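Translation initiation factor 4E (Ascaris suum, PDB 3M94) binds the N,N,7-trimethylguanosine cap of mRNA and, as a member of the eIF4E family, probably recruits capped messages for translation initiation. Local coordinates at residues A[77-83]-A[127-133]; A[96-100]-A[117-121]; A[2-8]-A[32-37]. One frame throughout, in Å; residues are numbered along the deposited sequence.

Interaction 1: residues A[77-83]-A[127-133]; sequences GRWLVVV and DKVSLWT. With M7M (N,N,7-trimethylguanosine 5'-(trihydrogen diphosphate)), chain C.
Leu80 reaches across to Ser130 and Lys128 with one methyl. Its CG stands anti to the backbone N (chi1 174°), which brings CD1 to 3.3 Å from Ser130 OG. The aliphatic stem of Lys128 passes the same methyl, with CB 3.7 Å from Leu80 CD1. CD1 also sits above the guanidinium of Arg78, near its rim. This tight centre gives way to an exposed end at Val82, whose CG1 comes only to 4.3 Å from Lys128 CG. A water takes bonds from Arg78 NH1 and from Trp132 NE1, 2.9 Å away in the indole plane. Lys128 bends at chi3, and its NZ donates to cap phosphate oxygen OAY at 2.9 Å and weakly to OBD. The guanidinium of Arg78 is also salt-bridged to Glu164. The two strands are antiparallel neighbours, with Trp79 and Leu131 a hydrogen-bonded pair and Leu80 and Ser130 a non-hydrogen-bonded one. Backbone hydrogen bonds join them, Val81 N to Val129 O at 2.8 Å among them. Strand 115-121 flanks 127-133, and strand 161-165 flanks 77-83. The face with Trp79, Val81, Val129 and Leu131 is buried under helices 88-104 and 139-153.

Interaction 2: residues A[96-100]-A[117-121]; sequences WLELL and GAVVN. With M7M (N,N,7-trimethylguanosine 5'-(trihydrogen diphosphate)), chain C.
Trp96 holds its CG anti to the backbone N (chi1 180°), which sends the indole from the helix toward Ala118 and Val120. Val120 answers with CG1 set between its own N and carbonyl carbon (chi1 53°), so that this methyl faces the ring. CG1 lies over the middle of the six-membered ring, 3.5 Å from its centroid and 11° off the normal. This is a CH-pi contact, and the two side chains cross at about a right angle. The opposite face is covered from within the helix by Leu100 CD2, offset toward the rim. The indole is therefore held flat between two methyls. Its far edge meets the strand backbone, with Ala118 C in the ring plane and Ala118 O 3.7 Å from Trp96 CH2. The Ala118 methyl fits between the indole and the next helical turn, 3.6 Å from Trp96 CZ3. Leu99 CD2 touches Ala118 CB at 3.7 Å. No hydrogen bond links the two segments. This is the eIF4E layout, in which helix 88-104 backs the curved antiparallel sheet. The helix runs antiparallel to strand 117-121, with the axes 9.4 Å apart. Val119 points the other way and packs on Trp132. Asn121 is on that same side, its ND2 bonded to Asp56 and 3.4 Å from cap oxygen OBJ. On the helix, Glu98 forms a salt bridge to a basic side chain of the bound peptide.

Interaction 3: residues A[2-8]-A[32-37]; sequences RHPLQCH and FDTVED
His3 and Glu36 meet edge on, with the imidazole and carboxylate planes 33° apart. His3 ND1 donates to Glu36 OE2 at 2.7 Å, on the syn lone pair and close to the ring plane. The backbone N of His3 donates to Glu36 OE1 at 2.9 Å. Glu36 is bent at chi2 (73°), which folds its carboxylate back so that both oxygens are used by one residue. Arg2 is placed differently. Its guanidinium lies flat over the Thr34 methyl, with CG2 3.8 Å below the plane. The edge turns to Asp37, where NH1 forms a salt bridge to OD2; its modelled length is very short and doubtful. The planes of these two groups are 55° apart. Thr34 OG1 donates to the same OD2 from above the carboxylate plane. It also accepts from Asp37 N at 3.1 Å, as an N-cap of helix 35-42. His8 and Asp33 run alongside each other. Asp33 CB makes a CH-pi contact over the middle of the imidazole of His8, 3.7 Å from its centroid. Leu5 is buried and splits its methyls. CD1 meets the edge of the Phe32 ring, 3.6 Å from CE1, while CD2 crosses to Val35 CG2. Leu5 N to Asp33 O and Val35 N to His3 O tie the backbones. The contact joins the open ends of the hairpin formed by strands 4-14 and 26-34, where helix 35-42 begins. His3 meets an aromatic ring of the bound peptide edge-to-face, as is typical of the dorsal peptide-binding site of eIF4E.

In the fold
Interactions 1 and 2 form the buried heart of the domain, their centres 8 Å apart. They join directly, since strands 115-121 and 127-133 are neighbours in the sheet, and both reach the cap. Interaction 1 is strand to strand, held by backbone bonds. Interaction 2 is helix to sheet, apolar between side chains, with no hydrogen bond across it. The centre of interaction 3 lies about 17 Å from that of interaction 2 and about 24 Å from that of interaction 1. It is only partly buried, at the edge of the same sheet formed by strand 26-34. There charged and polar side chains do much of the work. Interactions 2 and 3 both border the bound peptide, while the cap lies across the sheet.

Interaction 1: residues A[77-83]-A[127-133]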
loop_
_atom_site.group_PDB
_atom_site.type_symbol
_atom_site.label_atom_id
_atom_site.label_comp_id
_atom_site.label_asym_id
_atom_site.label_seq_id
_atom_site.Cartn_x
_atom_site.Cartn_y
_atom_site.Cartn_z
ATOM N N GLY A 77 -2.852 -9.783 -6.673
ATOM C CA GLY A 77 -3.807 -9.693 -5.584
ATOM C C GLY A 77 -3.303 -8.721 -4.555
ATOM O O GLY A 77 -2.361 -7.966 -4.817
ATOM N N ARG A 78 -3.928 -8.739 -3.386
ATOM C CA ARG A 78 -3.587 -7.802 -2.342
ATOM C C ARG A 78 -3.731 -8.399 -0.954
ATOM O O ARG A 78 -4.634 -9.203 -0.694
ATOM C CB ARG A 78 -4.465 -6.550 -2.447
ATOM C CG ARG A 78 -5.905 -6.800 -2.047
ATOM C CD ARG A 78 -6.754 -5.564 -2.166
ATOM N NE ARG A 78 -8.080 -5.834 -1.619
ATOM C CZ ARG A 78 -9.091 -4.976 -1.630
ATOM N NH1 ARG A 78 -8.948 -3.780 -2.172
ATOM N NH2 ARG A 78 -10.259 -5.325 -1.107
ATOM N N TRP A 79 -2.821 -8.012 -0.067
ATOM C CA TRP A 79 -3.049 -8.172 1.365
ATOM C C TRP A 79 -3.938 -7.008 1.792
ATOM O O TRP A 79 -3.620 -5.852 1.494
ATOM C CB TRP A 79 -1.730 -8.126 2.121
ATOM C CG TRP A 79 -1.036 -9.449 2.113
ATOM C CD1 TRP A 79 0.048 -9.798 1.371
ATOM C CD2 TRP A 79 -1.413 -10.611 2.856
ATOM N NE1 TRP A 79 0.388 -11.107 1.619
ATOM C CE2 TRP A 79 -0.504 -11.631 2.523
ATOM C CE3 TRP A 79 -2.432 -10.887 3.782
ATOM C CZ2 TRP A 79 -0.578 -12.903 3.086
ATOM C CZ3 TRP A 79 -2.502 -12.151 4.334
ATOM C CH2 TRP A 79 -1.583 -13.139 3.987
ATOM N N LEU A 80 -5.048 -7.320 2.462
ATOM C CA LEU A 80 -6.007 -6.314 2.904
ATOM C C LEU A 80 -5.996 -6.162 4.424
ATOM O O LEU A 80 -6.096 -7.151 5.155
ATOM C CB LEU A 80 -7.420 -6.673 2.420
ATOM C CG LEU A 80 -8.598 -5.814 2.897
ATOM C CD1 LEU A 80 -8.542 -4.393 2.317
ATOM C CD2 LEU A 80 -9.950 -6.485 2.549
ATOM N N VAL A 81 -5.851 -4.921 4.884
ATOM C CA VAL A 81 -5.945 -4.597 6.309
ATOM C C VAL A 81 -7.155 -3.665 6.471
ATOM O O VAL A 81 -7.150 -2.555 5.938
ATOM C CB VAL A 81 -4.702 -3.824 6.818
ATOM C CG1 VAL A 81 -4.740 -3.681 8.334
ATOM C CG2 VAL A 81 -3.387 -4.473 6.359
ATOM N N VAL A 82 -8.195 -4.123 7.162
ATOM C CA VAL A 82 -9.314 -3.239 7.514
ATOM C C VAL A 82 -8.975 -2.462 8.784
ATOM O O VAL A 82 -8.397 -3.005 9.721
ATOM C CB VAL A 82 -10.692 -3.982 7.635
ATOM C CG1 VAL A 82 -11.106 -4.558 6.273
ATOM C CG2 VAL A 82 -10.666 -5.078 8.717
ATOM N N VAL A 83 -9.307 -1.177 8.788
ATOM C CA VAL A 83 -9.053 -0.320 9.941
ATOM C C VAL A 83 -10.422 -0.019 10.564
ATOM O O VAL A 83 -11.293 0.558 9.904
ATOM C CB VAL A 83 -8.289 0.964 9.498
ATOM C CG1 VAL A 83 -7.945 1.854 10.670
ATOM C CG2 VAL A 83 -7.026 0.586 8.754
ATOM N N ASP A 127 -11.871 2.401 6.852
ATOM C CA ASP A 127 -10.729 2.540 5.943
ATOM C C ASP A 127 -10.009 1.205 5.707
ATOM O O ASP A 127 -10.088 0.300 6.539
ATOM C CB ASP A 127 -9.751 3.565 6.491
ATOM C CG ASP A 127 -10.443 4.789 7.040
ATOM O OD1 ASP A 127 -11.066 5.553 6.260
ATOM O OD2 ASP A 127 -10.359 4.980 8.268
ATOM N N LYS A 128 -9.316 1.110 4.570
ATOM C CA LYS A 128 -8.564 -0.065 4.159
ATOM C C LYS A 128 -7.152 0.332 3.705
ATOM O O LYS A 128 -6.985 1.259 2.904
ATOM C CB LYS A 128 -9.288 -0.787 3.018
ATOM C CG LYS A 128 -10.657 -1.380 3.426
ATOM C CD LYS A 128 -11.424 -1.987 2.262
ATOM C CE LYS A 128 -12.003 -0.934 1.340
ATOM N NZ LYS A 128 -13.026 -1.554 0.449
ATOM N N VAL A 129 -6.149 -0.354 4.252
ATOM C CA VAL A 129 -4.760 -0.252 3.792
ATOM C C VAL A 129 -4.426 -1.596 3.150
ATOM O O VAL A 129 -4.619 -2.633 3.780
ATOM C CB VAL A 129 -3.801 0.065 4.966
ATOM C CG1 VAL A 129 -2.330 0.044 4.518
ATOM C CG2 VAL A 129 -4.142 1.404 5.610
ATOM N N SER A 130 -3.954 -1.577 1.904
ATOM C CA SER A 130 -3.669 -2.798 1.152
ATOM C C SER A 130 -2.270 -2.794 0.536
ATOM O O SER A 130 -1.736 -1.735 0.203
ATOM C CB SER A 130 -4.672 -2.974 0.024
ATOM O OG SER A 130 -5.940 -3.279 0.542
ATOM N N LEU A 131 -1.709 -3.984 0.350
ATOM C CA LEU A 131 -0.424 -4.121 -0.351
ATOM C C LEU A 131 -0.653 -5.030 -1.550
ATOM O O LEU A 131 -1.006 -6.189 -1.378
ATOM C CB LEU A 131 0.668 -4.669 0.582
ATOM C CG LEU A 131 2.085 -4.913 0.016
ATOM C CD1 LEU A 131 2.703 -3.645 -0.563
ATOM C CD2 LEU A 131 3.006 -5.490 1.098
ATOM N N TRP A 132 -0.440 -4.492 -2.747
ATOM C CA TRP A 132 -0.661 -5.210 -4.011
ATOM C C TRP A 132 0.600 -5.939 -4.482
ATOM O O TRP A 132 1.680 -5.340 -4.536
ATOM C CB TRP A 132 -1.096 -4.244 -5.125
ATOM C CG TRP A 132 -2.483 -3.667 -4.994
ATOM C CD1 TRP A 132 -3.193 -3.465 -3.846
ATOM C CD2 TRP A 132 -3.300 -3.172 -6.061
ATOM N NE1 TRP A 132 -4.406 -2.902 -4.130
ATOM C CE2 TRP A 132 -4.503 -2.708 -5.483
ATOM C CE3 TRP A 132 -3.145 -3.103 -7.448
ATOM C CZ2 TRP A 132 -5.540 -2.165 -6.243
ATOM C CZ3 TRP A 132 -4.176 -2.557 -8.210
ATOM C CH2 TRP A 132 -5.359 -2.095 -7.602
ATOM N N THR A 133 0.438 -7.223 -4.830
ATOM C CA THR A 133 1.521 -8.053 -5.359
ATOM C C THR A 133 1.167 -8.552 -6.770
ATOM O O THR A 133 -0.008 -8.560 -7.148
ATOM C CB THR A 133 1.841 -9.250 -4.433
ATOM O OG1 THR A 133 0.745 -10.180 -4.450
ATOM C CG2 THR A 133 2.066 -8.769 -3.010
HETATM O OAX M7M C . -16.178 -0.497 -2.294
HETATM O OAY M7M C . -14.860 0.538 -0.481
HETATM P PAZ M7M C . -14.966 0.504 -1.965
HETATM O OBA M7M C . -15.182 1.777 -2.708
HETATM O OBB M7M C . -8.793 -0.650 -11.129
HETATM C CBC M7M C . -9.089 -0.183 -8.434
HETATM O OBD M7M C . -13.649 -0.188 -2.562
HETATM N NBE M7M C . -10.483 -0.133 -12.498
HETATM C CBF M7M C . -9.936 -0.200 -11.290
HETATM C CBG M7M C . -10.704 0.237 -10.252
HETATM N NBH M7M C . -10.375 0.257 -8.990
HETATM C CBI M7M C . -11.410 0.755 -8.337
HETATM O OBJ M7M C . -12.154 1.787 -2.865
HETATM P PBK M7M C . -12.591 0.549 -3.515
HETATM O OBL M7M C . -11.625 -0.472 -3.987
HETATM C CBM M7M C . -11.716 0.347 -12.645
HETATM N NBN M7M C . -12.470 0.776 -11.631
HETATM C CBO M7M C . -11.957 0.722 -10.407
HETATM N NBP M7M C . -12.367 1.044 -9.205
HETATM C CBQ M7M C . -13.672 1.612 -8.872
HETATM O OBR M7M C . -13.786 1.854 -7.483
HETATM C CBS M7M C . -14.576 0.873 -6.833
HETATM C CBT M7M C . -13.740 0.155 -5.798
HETATM O OBU M7M C . -13.537 1.007 -4.699
HETATM N NBV M7M C . -12.182 0.375 -13.881
HETATM C CBW M7M C . -13.504 0.879 -14.134
HETATM C CBX M7M C . -14.687 0.565 -9.210
HETATM C CBY M7M C . -14.894 -0.138 -7.896
HETATM C CBZ M7M C . -11.343 -0.105 -14.952
HETATM O OCA M7M C . -15.850 1.258 -9.621
HETATM O OCB M7M C . -16.223 -0.601 -7.732
HETATM O O HOH W 1 -6.652 -1.941 -2.546
#

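Interaction 2: residues A[96-100]-A[117-121]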
loop_
_atom_site.group_PDB
_atom_site.type_symbol
_atom_site.label_atom_id
_atom_site.label_comp_id
_atom_site.label_asym_id
_atom_site.label_seq_id
_atom_site.Cartn_x
_atom_site.Cartn_y
_atom_site.Cartn_z
ATOM N N TRP A 96 -0.456 3.452 7.245
ATOM C CA TRP A 96 -0.069 3.933 5.914
ATOM C C TRP A 96 1.409 4.308 5.822
ATOM O O TRP A 96 2.108 3.823 4.947
ATOM C CB TRP A 96 -0.958 5.107 5.497
ATOM C CG TRP A 96 -0.660 5.712 4.137
ATOM C CD1 TRP A 96 -0.374 7.002 3.886
ATOM C CD2 TRP A 96 -0.667 5.040 2.862
ATOM N NE1 TRP A 96 -0.198 7.194 2.534
ATOM C CE2 TRP A 96 -0.382 6.003 1.884
ATOM C CE3 TRP A 96 -0.891 3.710 2.458
ATOM C CZ2 TRP A 96 -0.288 5.692 0.513
ATOM C CZ3 TRP A 96 -0.832 3.403 1.099
ATOM C CH2 TRP A 96 -0.529 4.394 0.142
ATOM N N LEU A 97 1.889 5.150 6.731
ATOM C CA LEU A 97 3.292 5.567 6.717
ATOM C C LEU A 97 4.254 4.388 6.939
ATOM O O LEU A 97 5.242 4.266 6.213
ATOM C CB LEU A 97 3.568 6.681 7.742
ATOM C CG LEU A 97 5.019 7.211 7.797
ATOM C CD1 LEU A 97 5.563 7.670 6.393
ATOM C CD2 LEU A 97 5.139 8.349 8.808
ATOM N N GLU A 98 3.975 3.525 7.925
ATOM C CA GLU A 98 4.786 2.306 8.101
ATOM C C GLU A 98 4.855 1.451 6.824
ATOM O O GLU A 98 5.915 0.934 6.477
ATOM C CB GLU A 98 4.267 1.435 9.257
ATOM C CG GLU A 98 4.349 2.075 10.655
ATOM C CD GLU A 98 5.766 2.447 11.077
ATOM O OE1 GLU A 98 6.702 1.683 10.795
ATOM O OE2 GLU A 98 5.949 3.505 11.709
ATOM N N LEU A 99 3.728 1.298 6.131
ATOM C CA LEU A 99 3.732 0.529 4.887
ATOM C C LEU A 99 4.584 1.195 3.800
ATOM O O LEU A 99 5.331 0.514 3.103
ATOM C CB LEU A 99 2.305 0.258 4.393
ATOM C CG LEU A 99 2.156 -0.597 3.137
ATOM C CD1 LEU A 99 2.934 -1.914 3.253
ATOM C CD2 LEU A 99 0.671 -0.877 2.890
ATOM N N LEU A 100 4.490 2.518 3.671
ATOM C CA LEU A 100 5.300 3.240 2.698
ATOM C C LEU A 100 6.804 3.081 2.992
ATOM O O LEU A 100 7.597 2.827 2.078
ATOM C CB LEU A 100 4.934 4.731 2.673
ATOM C CG LEU A 100 3.508 5.111 2.226
ATOM C CD1 LEU A 100 3.390 6.592 2.072
ATOM C CD2 LEU A 100 3.035 4.402 0.937
ATOM N N GLY A 117 2.585 -2.152 -5.291
ATOM C CA GLY A 117 2.448 -0.907 -4.557
ATOM C C GLY A 117 1.481 -0.998 -3.404
ATOM O O GLY A 117 0.945 -2.073 -3.121
ATOM N N ALA A 118 1.251 0.133 -2.747
ATOM C CA ALA A 118 0.324 0.206 -1.610
ATOM C C ALA A 118 -0.877 1.107 -1.890
ATOM O O ALA A 118 -0.786 2.054 -2.682
ATOM C CB ALA A 118 1.051 0.709 -0.391
ATOM N N VAL A 119 -1.981 0.836 -1.194
ATOM C CA VAL A 119 -3.206 1.608 -1.360
ATOM C C VAL A 119 -3.866 1.879 -0.013
ATOM O O VAL A 119 -4.045 0.959 0.806
ATOM C CB VAL A 119 -4.244 0.842 -2.222
ATOM C CG1 VAL A 119 -5.519 1.692 -2.462
ATOM C CG2 VAL A 119 -3.636 0.391 -3.535
ATOM N N VAL A 120 -4.243 3.137 0.212
ATOM C CA VAL A 120 -5.161 3.434 1.288
ATOM C C VAL A 120 -6.476 3.970 0.717
ATOM O O VAL A 120 -6.480 4.939 -0.050
ATOM C CB VAL A 120 -4.546 4.357 2.378
ATOM C CG1 VAL A 120 -3.961 5.640 1.779
ATOM C CG2 VAL A 120 -5.590 4.677 3.486
ATOM N N ASN A 121 -7.580 3.308 1.075
ATOM C CA ASN A 121 -8.924 3.766 0.732
ATOM C C ASN A 121 -9.547 4.354 1.989
ATOM O O ASN A 121 -9.642 3.671 3.009
ATOM C CB ASN A 121 -9.794 2.604 0.218
ATOM C CG ASN A 121 -9.112 1.807 -0.891
ATOM O OD1 ASN A 121 -8.775 0.641 -0.702
ATOM N ND2 ASN A 121 -8.901 2.438 -2.051
HETATM O OAX M7M C . -16.178 -0.497 -2.294
HETATM O OAY M7M C . -14.860 0.538 -0.481
HETATM P PAZ M7M C . -14.966 0.504 -1.965
HETATM O OBA M7M C . -15.182 1.777 -2.708
HETATM O OBB M7M C . -8.793 -0.650 -11.129
HETATM C CBC M7M C . -9.089 -0.183 -8.434
HETATM O OBD M7M C . -13.649 -0.188 -2.562
HETATM N NBE M7M C . -10.483 -0.133 -12.498
HETATM C CBF M7M C . -9.936 -0.200 -11.290
HETATM C CBG M7M C . -10.704 0.237 -10.252
HETATM N NBH M7M C . -10.375 0.257 -8.990
HETATM C CBI M7M C . -11.410 0.755 -8.337
HETATM O OBJ M7M C . -12.154 1.787 -2.865
HETATM P PBK M7M C . -12.591 0.549 -3.515
HETATM O OBL M7M C . -11.625 -0.472 -3.987
HETATM C CBM M7M C . -11.716 0.347 -12.645
HETATM N NBN M7M C . -12.470 0.776 -11.631
HETATM C CBO M7M C . -11.957 0.722 -10.407
HETATM N NBP M7M C . -12.367 1.044 -9.205
HETATM C CBQ M7M C . -13.672 1.612 -8.872
HETATM O OBR M7M C . -13.786 1.854 -7.483
HETATM C CBS M7M C . -14.576 0.873 -6.833
HETATM C CBT M7M C . -13.740 0.155 -5.798
HETATM O OBU M7M C . -13.537 1.007 -4.699
HETATM N NBV M7M C . -12.182 0.375 -13.881
HETATM C CBW M7M C . -13.504 0.879 -14.134
HETATM C CBX M7M C . -14.687 0.565 -9.210
HETATM C CBY M7M C . -14.894 -0.138 -7.896
HETATM C CBZ M7M C . -11.343 -0.105 -14.952
HETATM O OCA M7M C . -15.850 1.258 -9.621
HETATM O OCB M7M C . -16.223 -0.601 -7.732
#

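Interaction 3: residues A[2-8]-A[32-37]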
loop_
_atom_site.group_PDB
_atom_site.type_symbol
_atom_site.label_atom_id
_atom_site.label_comp_id
_atom_site.label_asym_id
_atom_site.label_seq_id
_atom_site.Cartn_x
_atom_site.Cartn_y
_atom_site.Cartn_z
ATOM N N ARG A 2 21.585 13.083 -2.015
ATOM C CA ARG A 2 20.346 12.435 -1.603
ATOM C C ARG A 2 20.530 10.908 -1.594
ATOM O O ARG A 2 21.248 10.357 -2.412
ATOM C CB ARG A 2 19.194 12.858 -2.506
ATOM C CG ARG A 2 18.701 14.269 -2.220
ATOM C CD ARG A 2 18.543 15.111 -3.490
ATOM N NE ARG A 2 17.432 14.704 -4.345
ATOM C CZ ARG A 2 17.547 14.298 -5.615
ATOM N NH1 ARG A 2 16.464 13.952 -6.298
ATOM N NH2 ARG A 2 18.736 14.241 -6.211
ATOM N N HIS A 3 19.905 10.231 -0.643
ATOM C CA HIS A 3 20.009 8.774 -0.558
ATOM C C HIS A 3 19.108 8.091 -1.592
ATOM O O HIS A 3 17.887 8.226 -1.535
ATOM C CB HIS A 3 19.709 8.332 0.872
ATOM C CG HIS A 3 20.650 8.929 1.868
ATOM N ND1 HIS A 3 20.348 10.056 2.600
ATOM C CD2 HIS A 3 21.922 8.592 2.202
ATOM C CE1 HIS A 3 21.372 10.364 3.377
ATOM N NE2 HIS A 3 22.344 9.495 3.149
ATOM N N PRO A 4 19.718 7.376 -2.552
ATOM C CA PRO A 4 18.940 6.829 -3.652
ATOM C C PRO A 4 18.126 5.614 -3.173
ATOM O O PRO A 4 18.611 4.815 -2.342
ATOM C CB PRO A 4 20.002 6.427 -4.678
ATOM C CG PRO A 4 21.206 6.027 -3.817
ATOM C CD PRO A 4 21.151 6.987 -2.620
ATOM N N LEU A 5 16.893 5.523 -3.655
ATOM C CA LEU A 5 16.032 4.366 -3.404
ATOM C C LEU A 5 16.337 3.329 -4.463
ATOM O O LEU A 5 16.872 3.664 -5.531
ATOM C CB LEU A 5 14.551 4.756 -3.464
ATOM C CG LEU A 5 14.056 5.779 -2.432
ATOM C CD1 LEU A 5 12.604 6.182 -2.726
ATOM C CD2 LEU A 5 14.204 5.239 -1.004
ATOM N N GLN A 6 16.022 2.071 -4.179
ATOM C CA GLN A 6 16.284 1.005 -5.131
ATOM C C GLN A 6 15.548 1.232 -6.449
ATOM O O GLN A 6 16.075 0.925 -7.512
ATOM C CB GLN A 6 15.925 -0.355 -4.534
ATOM C CG GLN A 6 16.244 -1.526 -5.449
ATOM C CD GLN A 6 16.032 -2.853 -4.774
ATOM O OE1 GLN A 6 16.496 -3.083 -3.659
ATOM N NE2 GLN A 6 15.341 -3.745 -5.455
ATOM N N CYS A 7 14.325 1.759 -6.388
ATOM C CA CYS A 7 13.628 2.114 -7.615
ATOM C C CYS A 7 12.811 3.395 -7.493
ATOM O O CYS A 7 12.750 4.004 -6.432
ATOM C CB CYS A 7 12.772 0.950 -8.112
ATOM S SG CYS A 7 11.452 0.502 -6.974
ATOM N N HIS A 8 12.220 3.810 -8.604
ATOM C CA HIS A 8 11.363 4.985 -8.649
ATOM C C HIS A 8 9.962 4.575 -8.206
ATOM O O HIS A 8 9.459 3.512 -8.597
ATOM C CB HIS A 8 11.270 5.514 -10.075
ATOM C CG HIS A 8 12.515 6.165 -10.577
ATOM N ND1 HIS A 8 13.711 5.491 -10.710
ATOM C CD2 HIS A 8 12.742 7.426 -11.015
ATOM C CE1 HIS A 8 14.622 6.311 -11.203
ATOM N NE2 HIS A 8 14.063 7.494 -11.385
ATOM N N PHE A 32 9.399 9.900 -7.333
ATOM C CA PHE A 32 10.614 10.174 -6.588
ATOM C C PHE A 32 11.497 8.925 -6.544
ATOM O O PHE A 32 11.009 7.802 -6.718
ATOM C CB PHE A 32 10.271 10.662 -5.169
ATOM C CG PHE A 32 9.471 9.673 -4.356
ATOM C CD1 PHE A 32 10.098 8.690 -3.603
ATOM C CD2 PHE A 32 8.085 9.694 -4.373
ATOM C CE1 PHE A 32 9.360 7.775 -2.866
ATOM C CE2 PHE A 32 7.342 8.773 -3.630
ATOM C CZ PHE A 32 7.979 7.824 -2.879
ATOM N N ASP A 33 12.794 9.118 -6.310
ATOM C CA ASP A 33 13.685 7.980 -6.160
ATOM C C ASP A 33 14.774 8.191 -5.101
ATOM O O ASP A 33 15.786 7.522 -5.122
ATOM C CB ASP A 33 14.270 7.567 -7.519
ATOM C CG ASP A 33 15.232 8.605 -8.098
ATOM O OD1 ASP A 33 15.429 9.688 -7.511
ATOM O OD2 ASP A 33 15.804 8.318 -9.163
ATOM N N THR A 34 14.551 9.129 -4.183
ATOM C CA THR A 34 15.438 9.311 -3.041
ATOM C C THR A 34 14.602 9.377 -1.777
ATOM O O THR A 34 13.427 9.668 -1.840
ATOM C CB THR A 34 16.341 10.583 -3.141
ATOM O OG1 THR A 34 15.542 11.770 -2.985
ATOM C CG2 THR A 34 17.135 10.625 -4.480
ATOM N N VAL A 35 15.227 9.091 -0.634
ATOM C CA VAL A 35 14.601 9.226 0.666
ATOM C C VAL A 35 14.177 10.686 0.934
ATOM O O VAL A 35 13.062 10.947 1.441
ATOM C CB VAL A 35 15.580 8.776 1.773
ATOM C CG1 VAL A 35 14.998 9.022 3.154
ATOM C CG2 VAL A 35 15.974 7.303 1.592
ATOM N N GLU A 36 15.062 11.633 0.612
ATOM C CA GLU A 36 14.768 13.051 0.852
ATOM C C GLU A 36 13.556 13.565 0.074
ATOM O O GLU A 36 12.751 14.343 0.601
ATOM C CB GLU A 36 16.001 13.922 0.592
ATOM C CG GLU A 36 17.102 13.751 1.680
ATOM C CD GLU A 36 17.848 12.415 1.600
ATOM O OE1 GLU A 36 17.761 11.705 0.575
ATOM O OE2 GLU A 36 18.532 12.058 2.585
ATOM N N ASP A 37 13.419 13.131 -1.175
ATOM C CA ASP A 37 12.285 13.559 -1.973
ATOM C C ASP A 37 10.991 12.889 -1.471
ATOM O O ASP A 37 9.932 13.528 -1.468
ATOM C CB ASP A 37 12.532 13.281 -3.459
ATOM C CG ASP A 37 13.708 14.089 -4.022
ATOM O OD1 ASP A 37 13.845 15.282 -3.660
ATOM O OD2 ASP A 37 14.513 13.522 -4.805
#